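Local structure of decapping nuclease RAI1 (Candida albicans, 5BUD) at residues A[337-342]-A[360-365]. The protein removes NAD caps from the 5' end of RNAs as a metal-dependent decapping hydrolase, and directly binds, stabilises and stimulates the exoribonuclease RAT1. Residues are numbered along the deposited sequence; the frame is centred on the assembly and turned at random.
Sequences NTTVDK and FTLSET
Leu362 meets Thr339 and Val340 through a single methyl group, a compact example of how one branch of a strand leucine can bridge the last turn of a helix and the residue that leaves it. Its CB points toward the helix end but stops short of it, and CG comes no nearer than 4.4 Å to Val340 CG2. There the side chain forks: Leu362 CD1 stays 4.9 Å from Val340 CG2, while CD2 makes both close contacts. With chi1 at -143° and chi2 at 37°, neither torsion is close to ideal staggering, and in this conformation CD2 is the branch turned to the helix end. Thr339 CG2 meets CD2 tip to tip at 3.8 Å; Val340 CG2, from a side chain crossing the leucine at about a right angle, lies 3.6 Å from the same CD2. The two partner methyls, Thr339 CG2 and Val340 CG2, are themselves 4.3 Å apart, so CD2 faces a small apolar pair. In Thr339 the methyl lies anti to the backbone N, which gives it to the leucine and leaves OG1 to make a weak hydrogen bond with Trp335 O. No hydrogen bond joins the two segments. The contact seats the end of helix 322-339 on strand 359-364 of the PD-(D/E)XK nuclease family region, away from the manganese sites and about 19 Å from the RNA at the nearest atoms. Leu362 also rests on Trp335 and Leu336 of helix 322-339 and on Leu351 of strand 349-354, while Val340 touches Tyr349 and Thr339 touches Lys4; the helix end thus packs against strand 359-364, which runs antiparallel to both 349-354 and the short N-terminal strand 4-5.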
ATOM      1  N   ASN A 337       0.155  -8.107 -19.353  1.00 30.96           N
ATOM      2  CA  ASN A 337       1.274  -8.996 -19.651  1.00 31.56           C
ATOM      3  C   ASN A 337       1.305  -9.519 -21.089  1.00 30.54           C
ATOM      4  O   ASN A 337       2.348  -9.970 -21.538  1.00 33.87           O
ATOM      5  CB  ASN A 337       1.291 -10.185 -18.681  1.00 32.16           C
ATOM      6  CG  ASN A 337       2.613 -10.930 -18.693  1.00 33.83           C
ATOM      7  OD1 ASN A 337       3.687 -10.329 -18.553  1.00 34.31           O
ATOM      8  ND2 ASN A 337       2.550 -12.236 -18.893  1.00 35.57           N
ATOM      9  N   THR A 338       0.184  -9.481 -21.796  1.00 32.22           N
ATOM     10  CA  THR A 338       0.121  -9.995 -23.181  1.00 33.78           C
ATOM     11  C   THR A 338      -0.132  -8.902 -24.229  1.00 35.77           C
ATOM     12  O   THR A 338      -0.045  -9.158 -25.428  1.00 38.11           O
ATOM     13  CB  THR A 338      -0.958 -11.094 -23.296  1.00 34.47           C
ATOM     14  OG1 THR A 338      -2.211 -10.574 -22.873  1.00 34.37           O
ATOM     15  CG2 THR A 338      -0.618 -12.280 -22.402  1.00 36.47           C
ATOM     16  N   THR A 339      -0.436  -7.689 -23.774  1.00 33.94           N
ATOM     17  CA  THR A 339      -0.828  -6.597 -24.635  1.00 37.44           C
ATOM     18  C   THR A 339       0.350  -5.703 -24.952  1.00 37.71           C
ATOM     19  O   THR A 339       0.479  -5.260 -26.078  1.00 40.02           O
ATOM     20  CB  THR A 339      -1.955  -5.753 -23.969  1.00 43.23           C
ATOM     21  OG1 THR A 339      -3.208  -6.427 -24.117  1.00 44.47           O
ATOM     22  CG2 THR A 339      -2.081  -4.353 -24.573  1.00 48.05           C
ATOM     23  N   VAL A 340       1.171  -5.387 -23.951  1.00 38.10           N
ATOM     24  CA  VAL A 340       2.245  -4.435 -24.135  1.00 36.75           C
ATOM     25  C   VAL A 340       3.477  -5.248 -24.533  1.00 38.72           C
ATOM     26  O   VAL A 340       3.761  -6.279 -23.912  1.00 37.10           O
ATOM     27  CB  VAL A 340       2.535  -3.631 -22.851  1.00 37.22           C
ATOM     28  CG1 VAL A 340       3.532  -2.512 -23.131  1.00 38.25           C
ATOM     29  CG2 VAL A 340       1.259  -3.015 -22.290  1.00 36.27           C
ATOM     30  N   ASP A 341       4.196  -4.783 -25.564  1.00 39.03           N
ATOM     31  CA  ASP A 341       5.459  -5.419 -25.997  1.00 35.90           C
ATOM     32  C   ASP A 341       6.559  -5.007 -25.049  1.00 36.22           C
ATOM     33  O   ASP A 341       6.994  -3.860 -25.069  1.00 35.20           O
ATOM     34  CB  ASP A 341       5.809  -5.001 -27.427  1.00 37.55           C
ATOM     35  CG  ASP A 341       7.119  -5.623 -27.932  1.00 39.30           C
ATOM     36  OD1 ASP A 341       7.793  -6.381 -27.200  1.00 42.96           O
ATOM     37  OD2 ASP A 341       7.479  -5.342 -29.077  1.00 36.59           O
ATOM     38  N   LYS A 342       7.007  -5.941 -24.205  1.00 37.93           N
ATOM     39  CA  LYS A 342       7.983  -5.636 -23.148  1.00 38.94           C
ATOM     40  C   LYS A 342       9.374  -5.318 -23.678  1.00 40.38           C
ATOM     41  O   LYS A 342      10.202  -4.753 -22.963  1.00 39.74           O
ATOM     42  CB  LYS A 342       8.050  -6.774 -22.130  1.00 39.27           C
ATOM     43  CG  LYS A 342       6.730  -6.985 -21.399  1.00 40.33           C
ATOM     44  CD  LYS A 342       6.858  -7.743 -20.083  1.00 40.19           C
ATOM     45  CE  LYS A 342       6.460  -9.201 -20.181  1.00 41.07           C
ATOM     46  NZ  LYS A 342       5.042  -9.375 -20.608  1.00 42.16           N
ATOM     47  N   PHE A 360     -11.443   1.197 -18.999  1.00 32.82           N
ATOM     48  CA  PHE A 360     -10.147   0.792 -18.498  1.00 31.46           C
ATOM     49  C   PHE A 360      -9.261   0.644 -19.728  1.00 31.94           C
ATOM     50  O   PHE A 360      -9.443  -0.281 -20.503  1.00 29.00           O
ATOM     51  CB  PHE A 360     -10.281  -0.532 -17.743  1.00 32.79           C
ATOM     52  CG  PHE A 360      -9.109  -0.841 -16.863  1.00 31.61           C
ATOM     53  CD1 PHE A 360      -9.044  -0.329 -15.565  1.00 31.45           C
ATOM     54  CD2 PHE A 360      -8.062  -1.632 -17.325  1.00 31.78           C
ATOM     55  CE1 PHE A 360      -7.959  -0.597 -14.745  1.00 29.60           C
ATOM     56  CE2 PHE A 360      -6.971  -1.894 -16.509  1.00 31.48           C
ATOM     57  CZ  PHE A 360      -6.927  -1.385 -15.216  1.00 30.95           C
ATOM     58  N   THR A 361      -8.314   1.577 -19.912  1.00 30.76           N
ATOM     59  CA  THR A 361      -7.607   1.721 -21.171  1.00 33.10           C
ATOM     60  C   THR A 361      -6.097   1.950 -21.068  1.00 33.55           C
ATOM     61  O   THR A 361      -5.585   2.521 -20.114  1.00 30.55           O
ATOM     62  CB  THR A 361      -8.160   2.918 -21.985  1.00 32.98           C
ATOM     63  OG1 THR A 361      -7.844   4.140 -21.314  1.00 34.54           O
ATOM     64  CG2 THR A 361      -9.675   2.792 -22.153  1.00 33.75           C
ATOM     65  N   LEU A 362      -5.420   1.543 -22.131  1.00 32.48           N
ATOM     66  CA  LEU A 362      -4.006   1.698 -22.294  1.00 31.32           C
ATOM     67  C   LEU A 362      -3.804   2.516 -23.575  1.00 32.50           C
ATOM     68  O   LEU A 362      -4.272   2.126 -24.644  1.00 29.08           O
ATOM     69  CB  LEU A 362      -3.424   0.306 -22.460  1.00 33.91           C
ATOM     70  CG  LEU A 362      -2.093  -0.159 -21.897  1.00 35.48           C
ATOM     71  CD1 LEU A 362      -1.790   0.429 -20.540  1.00 35.26           C
ATOM     72  CD2 LEU A 362      -2.111  -1.683 -21.889  1.00 35.88           C
ATOM     73  N   SER A 363      -3.139   3.658 -23.463  1.00 31.14           N
ATOM     74  CA  SER A 363      -2.840   4.462 -24.642  1.00 33.37           C
ATOM     75  C   SER A 363      -1.391   4.937 -24.583  1.00 35.01           C
ATOM     76  O   SER A 363      -0.815   5.072 -23.501  1.00 31.96           O
ATOM     77  CB  SER A 363      -3.820   5.645 -24.758  1.00 33.29           C
ATOM     78  OG  SER A 363      -3.873   6.414 -23.566  1.00 34.61           O
ATOM     79  N   GLU A 364      -0.809   5.192 -25.747  1.00 32.39           N
ATOM     80  CA  GLU A 364       0.570   5.613 -25.818  1.00 33.27           C
ATOM     81  C   GLU A 364       0.712   7.026 -25.293  1.00 32.74           C
ATOM     82  O   GLU A 364      -0.118   7.905 -25.586  1.00 33.25           O
ATOM     83  CB  GLU A 364       1.029   5.559 -27.280  1.00 37.87           C
ATOM     84  CG  GLU A 364       2.518   5.581 -27.521  1.00 41.43           C
ATOM     85  CD  GLU A 364       2.833   5.537 -29.017  1.00 44.30           C
ATOM     86  OE1 GLU A 364       2.186   4.748 -29.752  1.00 41.56           O
ATOM     87  OE2 GLU A 364       3.711   6.308 -29.446  1.00 46.45           O
ATOM     88  N   THR A 365       1.774   7.267 -24.535  1.00 31.24           N
ATOM     89  CA  THR A 365       2.082   8.615 -24.107  1.00 32.80           C
ATOM     90  C   THR A 365       2.707   9.438 -25.250  1.00 34.93           C
ATOM     91  O   THR A 365       3.147   8.905 -26.269  1.00 31.05           O
ATOM     92  CB  THR A 365       3.085   8.649 -22.945  1.00 35.81           C
ATOM     93  OG1 THR A 365       4.355   8.155 -23.403  1.00 38.73           O
ATOM     94  CG2 THR A 365       2.589   7.813 -21.761  1.00 35.67           C
TER